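Local structure of Serine/threonine-protein kinase Tel1 (Chaetomium thermophilum, 6SKY) at residues 2617-2629 with 2835-2849. The protein is a serine/threonine kinase of the ATM family that probably activates checkpoint signalling after DNA damage by phosphorylating proteins at Ser/Thr-Gln sites. Numbering follows the deposited sequence.
Unlike the reference sequence in segment 2835-2849: L2847 (reference Phe). Residues 2848, 2849 of segment 2835-2849 come from a tag, linker or insertion.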
# COMPACT_ATOMS: atom_id res chain seq x y z
N ARG A 2617 -24.79 -22.74 -29.95
CA ARG A 2617 -23.34 -22.68 -29.90
C ARG A 2617 -22.86 -21.42 -29.20
O ARG A 2617 -21.83 -21.45 -28.52
CB ARG A 2617 -22.76 -22.77 -31.31
CG ARG A 2617 -21.37 -23.34 -31.32
CD ARG A 2617 -20.67 -23.04 -32.62
NE ARG A 2617 -19.37 -23.68 -32.67
CZ ARG A 2617 -18.23 -23.08 -32.37
NH1 ARG A 2617 -17.09 -23.75 -32.44
NH2 ARG A 2617 -18.22 -21.81 -31.99
N GLN A 2618 -23.60 -20.32 -29.32
CA GLN A 2618 -23.32 -19.14 -28.51
C GLN A 2618 -23.40 -19.47 -27.03
O GLN A 2618 -22.50 -19.13 -26.25
CB GLN A 2618 -24.30 -18.03 -28.86
CG GLN A 2618 -24.24 -17.57 -30.30
CD GLN A 2618 -22.91 -16.95 -30.64
OE1 GLN A 2618 -22.14 -17.50 -31.42
NE2 GLN A 2618 -22.64 -15.80 -30.06
N ASP A 2619 -24.48 -20.13 -26.62
CA ASP A 2619 -24.67 -20.47 -25.21
C ASP A 2619 -23.58 -21.42 -24.72
O ASP A 2619 -23.11 -21.28 -23.59
CB ASP A 2619 -26.04 -21.09 -25.01
CG ASP A 2619 -27.16 -20.09 -25.17
OD1 ASP A 2619 -26.91 -18.98 -25.66
OD2 ASP A 2619 -28.31 -20.42 -24.79
N ALA A 2620 -23.17 -22.37 -25.56
CA ALA A 2620 -22.15 -23.33 -25.14
C ALA A 2620 -20.78 -22.68 -25.02
O ALA A 2620 -20.05 -22.93 -24.06
CB ALA A 2620 -22.10 -24.49 -26.12
N ILE A 2621 -20.42 -21.84 -25.99
CA ILE A 2621 -19.16 -21.10 -25.92
C ILE A 2621 -19.13 -20.23 -24.68
O ILE A 2621 -18.12 -20.19 -23.96
CB ILE A 2621 -18.97 -20.27 -27.20
CG1 ILE A 2621 -18.70 -21.17 -28.39
CG2 ILE A 2621 -17.84 -19.33 -27.03
CD1 ILE A 2621 -17.37 -21.81 -28.34
N MET A 2622 -20.21 -19.52 -24.39
CA MET A 2622 -20.18 -18.63 -23.24
C MET A 2622 -20.21 -19.39 -21.93
O MET A 2622 -19.61 -18.95 -20.95
CB MET A 2622 -21.32 -17.63 -23.32
CG MET A 2622 -21.10 -16.57 -24.36
SD MET A 2622 -19.37 -16.06 -24.47
CE MET A 2622 -19.17 -15.17 -22.94
N GLU A 2623 -20.89 -20.53 -21.88
CA GLU A 2623 -20.82 -21.36 -20.68
C GLU A 2623 -19.39 -21.82 -20.43
O GLU A 2623 -18.92 -21.84 -19.29
CB GLU A 2623 -21.76 -22.55 -20.82
CG GLU A 2623 -21.74 -23.52 -19.66
CD GLU A 2623 -22.19 -22.88 -18.37
OE1 GLU A 2623 -23.14 -22.08 -18.40
OE2 GLU A 2623 -21.59 -23.18 -17.32
N GLN A 2624 -18.66 -22.16 -21.50
CA GLN A 2624 -17.27 -22.56 -21.34
C GLN A 2624 -16.39 -21.41 -20.86
O GLN A 2624 -15.52 -21.60 -20.00
CB GLN A 2624 -16.75 -23.11 -22.66
CG GLN A 2624 -15.31 -23.52 -22.63
CD GLN A 2624 -14.72 -23.55 -24.01
OE1 GLN A 2624 -13.64 -24.09 -24.22
NE2 GLN A 2624 -15.42 -22.97 -24.97
N VAL A 2625 -16.62 -20.21 -21.39
CA VAL A 2625 -15.84 -19.05 -20.97
C VAL A 2625 -16.08 -18.73 -19.50
O VAL A 2625 -15.14 -18.46 -18.73
CB VAL A 2625 -16.17 -17.84 -21.87
CG1 VAL A 2625 -15.78 -16.56 -21.19
CG2 VAL A 2625 -15.47 -17.98 -23.19
N PHE A 2626 -17.35 -18.75 -19.08
CA PHE A 2626 -17.68 -18.48 -17.69
C PHE A 2626 -17.09 -19.53 -16.76
O PHE A 2626 -16.62 -19.21 -15.67
CB PHE A 2626 -19.19 -18.40 -17.52
CG PHE A 2626 -19.75 -17.04 -17.77
CD1 PHE A 2626 -20.04 -16.62 -19.05
CD2 PHE A 2626 -20.00 -16.18 -16.73
CE1 PHE A 2626 -20.56 -15.37 -19.28
CE2 PHE A 2626 -20.52 -14.93 -16.95
CZ PHE A 2626 -20.80 -14.53 -18.23
N ALA A 2627 -17.11 -20.80 -17.17
CA ALA A 2627 -16.50 -21.83 -16.34
C ALA A 2627 -15.00 -21.63 -16.20
O ALA A 2627 -14.43 -21.85 -15.13
CB ALA A 2627 -16.81 -23.21 -16.92
N ALA A 2628 -14.33 -21.19 -17.27
CA ALA A 2628 -12.89 -20.96 -17.19
C ALA A 2628 -12.56 -19.80 -16.25
O ALA A 2628 -11.62 -19.90 -15.44
CB ALA A 2628 -12.33 -20.70 -18.58
N VAL A 2629 -13.31 -18.71 -16.32
CA VAL A 2629 -13.04 -17.60 -15.41
C VAL A 2629 -13.34 -17.98 -13.96
O VAL A 2629 -12.59 -17.63 -13.03
CB VAL A 2629 -13.82 -16.35 -15.85
CG1 VAL A 2629 -13.51 -15.20 -14.94
CG2 VAL A 2629 -13.46 -15.99 -17.26
N ILE A 2835 -7.64 -13.72 -18.17
CA ILE A 2835 -8.89 -13.44 -18.85
C ILE A 2835 -8.62 -12.95 -20.26
O ILE A 2835 -9.38 -13.26 -21.19
CB ILE A 2835 -9.71 -12.43 -18.04
CG1 ILE A 2835 -10.01 -12.99 -16.65
CG2 ILE A 2835 -10.99 -12.10 -18.74
CD1 ILE A 2835 -10.73 -12.05 -15.77
N GLN A 2836 -7.54 -12.21 -20.46
CA GLN A 2836 -7.14 -11.82 -21.80
C GLN A 2836 -6.80 -13.03 -22.65
O GLN A 2836 -7.16 -13.09 -23.83
CB GLN A 2836 -5.95 -10.87 -21.72
CG GLN A 2836 -5.42 -10.40 -23.06
CD GLN A 2836 -6.32 -9.39 -23.73
OE1 GLN A 2836 -7.16 -8.77 -23.08
NE2 GLN A 2836 -6.17 -9.24 -25.03
N THR A 2837 -6.12 -14.02 -22.06
CA THR A 2837 -5.80 -15.25 -22.78
C THR A 2837 -7.05 -16.01 -23.19
O THR A 2837 -7.14 -16.52 -24.31
CB THR A 2837 -4.91 -16.13 -21.91
OG1 THR A 2837 -3.70 -15.44 -21.62
CG2 THR A 2837 -4.59 -17.40 -22.62
N ILE A 2838 -8.02 -16.11 -22.28
CA ILE A 2838 -9.27 -16.80 -22.59
C ILE A 2838 -10.01 -16.10 -23.72
O ILE A 2838 -10.46 -16.73 -24.69
CB ILE A 2838 -10.14 -16.92 -21.33
CG1 ILE A 2838 -9.45 -17.79 -20.30
CG2 ILE A 2838 -11.48 -17.51 -21.67
CD1 ILE A 2838 -10.14 -17.78 -18.98
N LEU A 2839 -10.14 -14.77 -23.64
CA LEU A 2839 -10.84 -14.06 -24.69
C LEU A 2839 -10.07 -14.08 -26.01
O LEU A 2839 -10.68 -14.04 -27.08
CB LEU A 2839 -11.13 -12.63 -24.27
CG LEU A 2839 -11.96 -12.42 -23.01
CD1 LEU A 2839 -12.29 -10.97 -22.87
CD2 LEU A 2839 -13.21 -13.24 -23.05
N ASP A 2840 -8.75 -14.15 -25.95
CA ASP A 2840 -7.96 -14.28 -27.17
C ASP A 2840 -8.20 -15.63 -27.83
O ASP A 2840 -8.33 -15.71 -29.05
CB ASP A 2840 -6.48 -14.08 -26.88
CG ASP A 2840 -6.10 -12.62 -26.80
OD1 ASP A 2840 -6.93 -11.77 -27.19
OD2 ASP A 2840 -4.98 -12.32 -26.35
N SER A 2841 -8.23 -16.70 -27.04
CA SER A 2841 -8.63 -17.99 -27.59
C SER A 2841 -10.00 -17.90 -28.22
O SER A 2841 -10.28 -18.58 -29.21
CB SER A 2841 -8.63 -19.06 -26.51
OG SER A 2841 -9.85 -19.05 -25.81
N LEU A 2842 -10.88 -17.09 -27.65
CA LEU A 2842 -12.18 -16.85 -28.27
C LEU A 2842 -12.06 -16.08 -29.58
O LEU A 2842 -12.93 -16.20 -30.45
CB LEU A 2842 -13.08 -16.09 -27.31
CG LEU A 2842 -14.57 -16.24 -27.52
CD1 LEU A 2842 -14.85 -17.69 -27.49
CD2 LEU A 2842 -15.30 -15.54 -26.42
N ARG A 2843 -11.01 -15.28 -29.73
CA ARG A 2843 -10.87 -14.44 -30.92
C ARG A 2843 -10.51 -15.24 -32.16
O ARG A 2843 -10.79 -14.80 -33.28
CB ARG A 2843 -9.82 -13.36 -30.67
CG ARG A 2843 -9.94 -12.17 -31.57
CD ARG A 2843 -8.59 -11.51 -31.77
NE ARG A 2843 -8.02 -11.00 -30.53
CZ ARG A 2843 -8.18 -9.76 -30.09
NH1 ARG A 2843 -7.62 -9.37 -28.96
NH2 ARG A 2843 -8.89 -8.90 -30.80
N HIS A 2844 -9.88 -16.40 -32.00
CA HIS A 2844 -9.52 -17.28 -33.10
C HIS A 2844 -10.55 -18.37 -33.33
O HIS A 2844 -10.22 -19.42 -33.88
CB HIS A 2844 -8.15 -17.89 -32.85
CG HIS A 2844 -7.09 -16.88 -32.53
ND1 HIS A 2844 -6.26 -16.99 -31.44
CD2 HIS A 2844 -6.75 -15.73 -33.15
CE1 HIS A 2844 -5.45 -15.96 -31.41
NE2 HIS A 2844 -5.72 -15.18 -32.44
N ASP A 2845 -11.78 -18.14 -32.90
CA ASP A 2845 -12.89 -19.06 -33.14
C ASP A 2845 -13.69 -18.49 -34.30
O ASP A 2845 -14.33 -17.44 -34.17
CB ASP A 2845 -13.73 -19.22 -31.89
CG ASP A 2845 -14.61 -20.43 -31.94
OD1 ASP A 2845 -14.57 -21.14 -32.95
OD2 ASP A 2845 -15.34 -20.68 -30.96
N THR A 2846 -13.65 -19.18 -35.44
CA THR A 2846 -14.27 -18.66 -36.65
C THR A 2846 -15.78 -18.54 -36.51
O THR A 2846 -16.40 -17.68 -37.16
CB THR A 2846 -13.93 -19.56 -37.83
OG1 THR A 2846 -12.57 -20.00 -37.71
CG2 THR A 2846 -14.08 -18.82 -39.13
N LEU A 2847 -16.39 -19.37 -35.68
CA LEU A 2847 -17.83 -19.54 -35.65
C LEU A 2847 -18.52 -18.76 -34.55
O LEU A 2847 -19.74 -18.86 -34.41
CB LEU A 2847 -18.17 -21.02 -35.52
CG LEU A 2847 -17.75 -21.91 -36.68
CD1 LEU A 2847 -17.92 -23.36 -36.33
CD2 LEU A 2847 -18.59 -21.57 -37.88
N TYR A 2848 -17.78 -18.00 -33.75
CA TYR A 2848 -18.38 -17.20 -32.69
C TYR A 2848 -18.74 -15.83 -33.25
O TYR A 2848 -17.91 -15.16 -33.85
CB TYR A 2848 -17.43 -17.06 -31.50
CG TYR A 2848 -18.07 -16.36 -30.33
CD1 TYR A 2848 -19.04 -17.00 -29.57
CD2 TYR A 2848 -17.73 -15.07 -30.00
CE1 TYR A 2848 -19.63 -16.36 -28.53
CE2 TYR A 2848 -18.32 -14.43 -28.96
CZ TYR A 2848 -19.27 -15.08 -28.22
OH TYR A 2848 -19.86 -14.44 -27.17
N GLN A 2849 -20.00 -15.43 -33.06
CA GLN A 2849 -20.48 -14.16 -33.57
C GLN A 2849 -20.36 -13.09 -32.48
O GLN A 2849 -20.80 -13.30 -31.35
CB GLN A 2849 -21.94 -14.26 -34.01
CG GLN A 2849 -22.29 -15.55 -34.73
CD GLN A 2849 -21.66 -15.65 -36.09
OE1 GLN A 2849 -21.43 -16.75 -36.60
NE2 GLN A 2849 -21.39 -14.51 -36.71
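Y2848 lies against helix 2617-2629 beside Q2618, I2621 and M2622. Its ring and the Q2618 amide are turned only 20° apart, with Q2618 NE2 3.4 Å from Y2848 CE1. The same amide reaches the Q2849 backbone through two weak hydrogen bonds: Q2849 N gives to Q2618 OE1 in an almost straight line (3.4 Å), while NE2 gives to Q2849 O along a more bent path. The bend at chi2 brings M2622 SD to 4.9 Å from the centroid of the Y2848 ring, 58° off its normal, an oblique Met-aromatic contact. L2842 CD2 comes over one face of the ring, and I2621 CG2 touches both L2842 CD1 and Y2848 CD1.

R2617 leaves the helix with CG trans to N (chi1 -153°) and runs extended to a salt bridge, R2617 NH2 to D2845 OD2, at 3.3 Å. The acceptor lies in the guanidinium plane but is itself met from above the carboxylate; L2847 CB covers one guanidinium face. S2436 OG bonds the other oxygen, OD1, so each carboxylate oxygen has its own partner. Y2848 and Q2849 belong to an insertion, and L2847 departs from the reference sequence.

Farther along, the two helices run nearly antiparallel, their axes 10.6 Å apart, and the contact becomes purely apolar: I2838 CD1 sits 3.7 Å from A2628 CB and also meets V2629 CG2, while V2625 CG2 faces I2838 CG2 and L2842 CD2. The Q2618 side chain is about 8 Å from that of the magnesium ligand D2779. Here helix 2616-2632, which follows strand 2604-2611, packs antiparallel on helix 2832-2843 and the loop after it, within the PI3/PI4-kinase-family catalytic domain and close to its magnesium site.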